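PDB 6X44: serine repeat antigen 5 from Plasmodium falciparum, which belongs by sequence to the papain-like cysteine proteases and forms a pseudo-zymogen, in which a prodomain probably covers the protease-like domain. Local coordinates for residues Leu82-Ile87 against Gly353-Gly358; Lys100-Ala105 against Gly400-Asp405. All coordinates share one frame; numbering follows the deposited sequence.

Interaction 1: residues Leu82-Ile87 against Gly353-Gly358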
# COMPACT_ATOMS: atom_id res chain seq x y z
N LEU A 82 10.83 -19.00 3.14
CA LEU A 82 9.87 -19.53 2.16
C LEU A 82 8.94 -20.55 2.80
O LEU A 82 7.73 -20.55 2.51
CB LEU A 82 10.62 -20.15 0.98
CG LEU A 82 11.33 -19.14 0.08
CD1 LEU A 82 12.08 -19.90 -0.96
CD2 LEU A 82 10.35 -18.17 -0.57
N LYS A 83 9.47 -21.38 3.69
CA LYS A 83 8.63 -22.30 4.45
C LYS A 83 7.53 -21.55 5.20
O LYS A 83 6.37 -21.98 5.22
CB LYS A 83 9.50 -23.09 5.41
CG LYS A 83 8.77 -24.12 6.24
CD LYS A 83 9.51 -24.38 7.55
CE LYS A 83 9.21 -23.29 8.59
NZ LYS A 83 10.17 -23.30 9.72
N ARG A 84 7.87 -20.44 5.85
CA ARG A 84 6.86 -19.70 6.61
C ARG A 84 5.81 -19.09 5.69
O ARG A 84 4.63 -19.04 6.02
CB ARG A 84 7.54 -18.60 7.44
CG ARG A 84 8.55 -19.10 8.47
CD ARG A 84 9.46 -17.96 8.95
NE ARG A 84 8.69 -16.75 9.28
CZ ARG A 84 9.22 -15.55 9.47
NH1 ARG A 84 10.54 -15.36 9.35
NH2 ARG A 84 8.42 -14.53 9.78
N LEU A 85 6.23 -18.62 4.53
CA LEU A 85 5.28 -18.08 3.57
C LEU A 85 4.31 -19.15 3.09
O LEU A 85 3.10 -18.90 3.01
CB LEU A 85 6.06 -17.50 2.40
CG LEU A 85 5.40 -16.54 1.45
CD1 LEU A 85 4.85 -15.34 2.19
CD2 LEU A 85 6.54 -16.15 0.48
N LEU A 86 4.81 -20.35 2.80
CA LEU A 86 3.94 -21.43 2.34
C LEU A 86 2.95 -21.84 3.43
O LEU A 86 1.76 -22.02 3.16
CB LEU A 86 4.78 -22.62 1.88
CG LEU A 86 5.60 -22.34 0.61
CD1 LEU A 86 6.66 -23.41 0.36
CD2 LEU A 86 4.69 -22.21 -0.60
N ILE A 87 3.42 -21.96 4.67
CA ILE A 87 2.52 -22.26 5.78
C ILE A 87 1.41 -21.20 5.88
O ILE A 87 0.22 -21.54 5.95
CB ILE A 87 3.32 -22.38 7.08
CG1 ILE A 87 4.07 -23.71 7.08
CG2 ILE A 87 2.42 -22.30 8.30
CD1 ILE A 87 5.27 -23.72 7.96
N GLY A 353 3.94 -7.91 7.78
CA GLY A 353 5.19 -8.28 7.14
C GLY A 353 5.02 -9.03 5.83
O GLY A 353 3.91 -9.15 5.29
N TYR A 354 6.12 -9.59 5.33
CA TYR A 354 6.13 -10.17 3.99
C TYR A 354 5.12 -11.32 3.86
O TYR A 354 4.58 -11.56 2.76
CB TYR A 354 7.55 -10.64 3.65
CG TYR A 354 7.92 -11.99 4.22
CD1 TYR A 354 7.97 -12.20 5.60
CD2 TYR A 354 8.18 -13.05 3.39
CE1 TYR A 354 8.28 -13.47 6.13
CE2 TYR A 354 8.50 -14.30 3.89
CZ TYR A 354 8.54 -14.50 5.26
OH TYR A 354 8.88 -15.74 5.74
N GLU A 355 4.84 -12.02 4.95
CA GLU A 355 3.97 -13.19 4.97
C GLU A 355 2.51 -12.85 5.32
O GLU A 355 1.69 -13.76 5.45
CB GLU A 355 4.52 -14.23 5.98
CG GLU A 355 4.10 -14.01 7.46
CD GLU A 355 4.95 -12.96 8.19
OE1 GLU A 355 5.23 -11.87 7.63
OE2 GLU A 355 5.34 -13.24 9.36
N PHE A 356 2.19 -11.57 5.51
CA PHE A 356 0.88 -11.13 5.96
C PHE A 356 -0.19 -11.57 4.97
O PHE A 356 -0.05 -11.38 3.75
CB PHE A 356 0.88 -9.62 6.12
CG PHE A 356 -0.33 -9.02 6.80
CD1 PHE A 356 -0.43 -8.99 8.20
CD2 PHE A 356 -1.31 -8.40 6.05
CE1 PHE A 356 -1.54 -8.38 8.81
CE2 PHE A 356 -2.41 -7.81 6.64
CZ PHE A 356 -2.53 -7.79 8.03
N SER A 357 -1.25 -12.15 5.49
CA SER A 357 -2.29 -12.68 4.62
C SER A 357 -3.18 -11.54 4.16
O SER A 357 -3.66 -10.75 4.97
CB SER A 357 -3.15 -13.73 5.34
OG SER A 357 -4.23 -14.05 4.49
N GLY A 358 -3.40 -11.47 2.85
CA GLY A 358 -4.29 -10.46 2.32
C GLY A 358 -5.72 -10.96 2.09
O GLY A 358 -6.61 -10.16 1.85
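Leu85 drives one methyl against the backbone of the turn at Tyr354-Glu355, and this is the tightly packed half of the contact. Its CD1 lies 3.6 Å from Glu355 CA and 3.8 Å from Tyr354 O, and it also approaches Tyr354 CE2 obliquely at 4.2 Å. CG is anti to the backbone N of Leu85 (chi1 -163°), which lets the end of the side chain reach the turn, although its first bond does not point there. The type I turn itself is closed by the bond from Phe356 N to Gly353 O. The Tyr354 ring is buried: Glu355 CB sits off-centre above one of its faces, and Tyr354 OH is hydrogen-bonded to the backbone O of Asn81, the residue preceding Leu82.

Arg84 forms the looser, partly exposed side. Its CB lies 3.6 Å from Tyr354 OH, and the bend at chi3 brings the guanidinium back over that oxygen, which sits near the rim of one face; guanidinium and ring planes stand 86° apart. Beyond the ring edge, Arg84 NH2 reaches Glu355 OE2 at 3.4 Å. The N-H...O angle of 134° makes this a weak bond within a long salt bridge. A helix of the N-terminal helical region thus docks on a loop between two strands of the papain-like domain, a placement consistent with the prosegment-binding loop of papain-family zymogens.

Interaction 2: residues Lys100-Ala105 against Gly400-Asp405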
# COMPACT_ATOMS: atom_id res chain seq x y z
N LYS A 100 3.94 -14.54 -4.32
CA LYS A 100 4.62 -13.98 -3.17
C LYS A 100 6.11 -14.26 -3.20
O LYS A 100 6.90 -13.50 -2.63
CB LYS A 100 4.01 -14.52 -1.88
CG LYS A 100 2.52 -14.23 -1.74
CD LYS A 100 2.12 -13.81 -0.31
CE LYS A 100 0.63 -13.72 -0.21
NZ LYS A 100 0.14 -12.80 0.88
N PHE A 101 6.54 -15.34 -3.87
CA PHE A 101 7.97 -15.61 -3.95
C PHE A 101 8.73 -14.47 -4.60
O PHE A 101 9.95 -14.39 -4.43
CB PHE A 101 8.25 -16.89 -4.73
CG PHE A 101 8.09 -18.13 -3.92
CD1 PHE A 101 7.11 -18.22 -2.97
CD2 PHE A 101 8.92 -19.22 -4.13
CE1 PHE A 101 6.96 -19.37 -2.22
CE2 PHE A 101 8.76 -20.38 -3.39
CZ PHE A 101 7.78 -20.45 -2.44
N ARG A 102 8.06 -13.58 -5.34
CA ARG A 102 8.75 -12.46 -5.99
C ARG A 102 8.94 -11.25 -5.10
O ARG A 102 9.52 -10.25 -5.56
CB ARG A 102 8.00 -12.03 -7.25
CG ARG A 102 7.51 -13.19 -8.07
CD ARG A 102 6.89 -12.68 -9.33
NE ARG A 102 7.82 -12.75 -10.44
CZ ARG A 102 7.91 -13.78 -11.27
NH1 ARG A 102 7.12 -14.84 -11.10
NH2 ARG A 102 8.78 -13.76 -12.27
N ASN A 103 8.48 -11.28 -3.86
CA ASN A 103 8.89 -10.28 -2.88
C ASN A 103 10.31 -10.57 -2.44
O ASN A 103 10.58 -11.58 -1.76
CB ASN A 103 7.93 -10.26 -1.69
CG ASN A 103 8.28 -9.18 -0.67
OD1 ASN A 103 9.36 -8.57 -0.71
ND2 ASN A 103 7.37 -8.94 0.25
N ALA A 104 11.23 -9.67 -2.80
CA ALA A 104 12.65 -9.83 -2.45
C ALA A 104 12.88 -9.98 -0.96
O ALA A 104 13.93 -10.51 -0.54
CB ALA A 104 13.44 -8.64 -2.99
N ALA A 105 11.93 -9.54 -0.14
CA ALA A 105 12.07 -9.74 1.29
C ALA A 105 12.39 -11.19 1.64
O ALA A 105 12.99 -11.44 2.70
CB ALA A 105 10.79 -9.31 2.00
N GLY A 400 3.89 -2.78 -3.03
CA GLY A 400 3.88 -3.56 -4.25
C GLY A 400 2.86 -4.68 -4.31
O GLY A 400 2.18 -5.01 -3.33
N PRO A 401 2.78 -5.34 -5.47
CA PRO A 401 1.76 -6.36 -5.70
C PRO A 401 2.10 -7.78 -5.25
O PRO A 401 1.28 -8.67 -5.46
CB PRO A 401 1.64 -6.32 -7.22
CG PRO A 401 3.05 -6.08 -7.66
CD PRO A 401 3.58 -5.07 -6.67
N TYR A 402 3.25 -8.03 -4.63
CA TYR A 402 3.58 -9.37 -4.16
C TYR A 402 3.36 -9.48 -2.67
O TYR A 402 3.77 -10.46 -2.04
CB TYR A 402 5.01 -9.74 -4.53
CG TYR A 402 5.35 -9.37 -5.96
CD1 TYR A 402 4.73 -10.01 -7.02
CD2 TYR A 402 6.29 -8.39 -6.24
CE1 TYR A 402 5.02 -9.69 -8.32
CE2 TYR A 402 6.60 -8.06 -7.54
CZ TYR A 402 5.95 -8.71 -8.58
OH TYR A 402 6.23 -8.38 -9.89
N TRP A 403 2.66 -8.52 -2.11
CA TRP A 403 2.36 -8.44 -0.70
C TRP A 403 0.85 -8.50 -0.53
O TRP A 403 0.11 -7.94 -1.34
CB TRP A 403 2.91 -7.14 -0.08
CG TRP A 403 2.58 -7.07 1.35
CD1 TRP A 403 3.31 -7.58 2.39
CD2 TRP A 403 1.41 -6.49 1.93
NE1 TRP A 403 2.70 -7.31 3.56
CE2 TRP A 403 1.52 -6.66 3.32
CE3 TRP A 403 0.31 -5.83 1.41
CZ2 TRP A 403 0.54 -6.22 4.20
CZ3 TRP A 403 -0.66 -5.35 2.30
CH2 TRP A 403 -0.54 -5.57 3.67
N GLY A 404 0.40 -9.15 0.53
CA GLY A 404 -1.03 -9.22 0.74
C GLY A 404 -1.73 -9.91 -0.41
O GLY A 404 -1.23 -10.86 -1.01
N ASP A 405 -2.92 -9.41 -0.74
CA ASP A 405 -3.68 -9.96 -1.86
C ASP A 405 -3.49 -9.02 -3.05
O ASP A 405 -4.26 -8.11 -3.28
CB ASP A 405 -5.14 -10.10 -1.48
CG ASP A 405 -6.01 -10.67 -2.60
OD1 ASP A 405 -5.47 -11.06 -3.66
OD2 ASP A 405 -7.24 -10.73 -2.41
O HOH W 1 1.98 -11.11 2.20
O HOH W 2 5.07 -10.53 0.26
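Lys100 runs along the backbone of Tyr402-Gly404, and its atoms trace the contact step by step. CB and CD each pass 4.1 Å from Tyr402 O, with CG between them at a similar range; the bend at chi2 (-139°) keeps the chain beside this carbonyl. CE then nears Gly404 O at 3.5 Å, and NZ bonds to that same oxygen at 3.0 Å, from 38° out of the carbonyl plane. NZ also donates to a water that accepts from Gly404 N, so the ammonium grips both polar backbone atoms of the glycine, one directly and one through water.

Arg102 uses its aliphatic part differently. Its CB stands over the centre of the Tyr402 ring, 3.8 Å from the centroid and 8° off the normal, a CH-pi contact; Pro401 CG covers the opposite face. CD continues over the rim, 3.7 Å from Tyr402 CE1, while the guanidinium turns to Glu11 and Thr15 of helix 4-25. Asn103 adds a second water bridge, from ND2 to the Tyr402 O, which the water meets at 2.6 Å. Its OD1 accepts from Ala105 N in an Asx turn, fixing which way the amide faces. The contact therefore combines a sandwiched aromatic ring with direct and water-mediated bonds to main-chain atoms, and the lysine's charge is probably offset in part by carbonyl dipoles rather than by a carboxylate of either segment.

How the interactions relate
Interactions 1 and 2 are neighbouring parts of one interface, their centres about 9 Å apart, and they join directly. Trp403 of interaction 2 bonds through NE1 to Gly353 O of interaction 1 at 2.8 Å. Its ring lies nearly parallel to that of Phe356, with Phe356 CD2 3.4 Å from Trp403 CZ2. Lys100 NZ also comes within 3.2 Å of Phe356 O. Leu85 of helix 75-87 touches Lys100 at the end of helix 94-100, so the two elements that receive the loops also pack on each other. Trp403 also packs on Asn397, which opens an Asn-Ser-Trp-Gly sequence matching the papain-family active-site asparagine motif; the interface thus probably lies near the region corresponding to the papain-family active site.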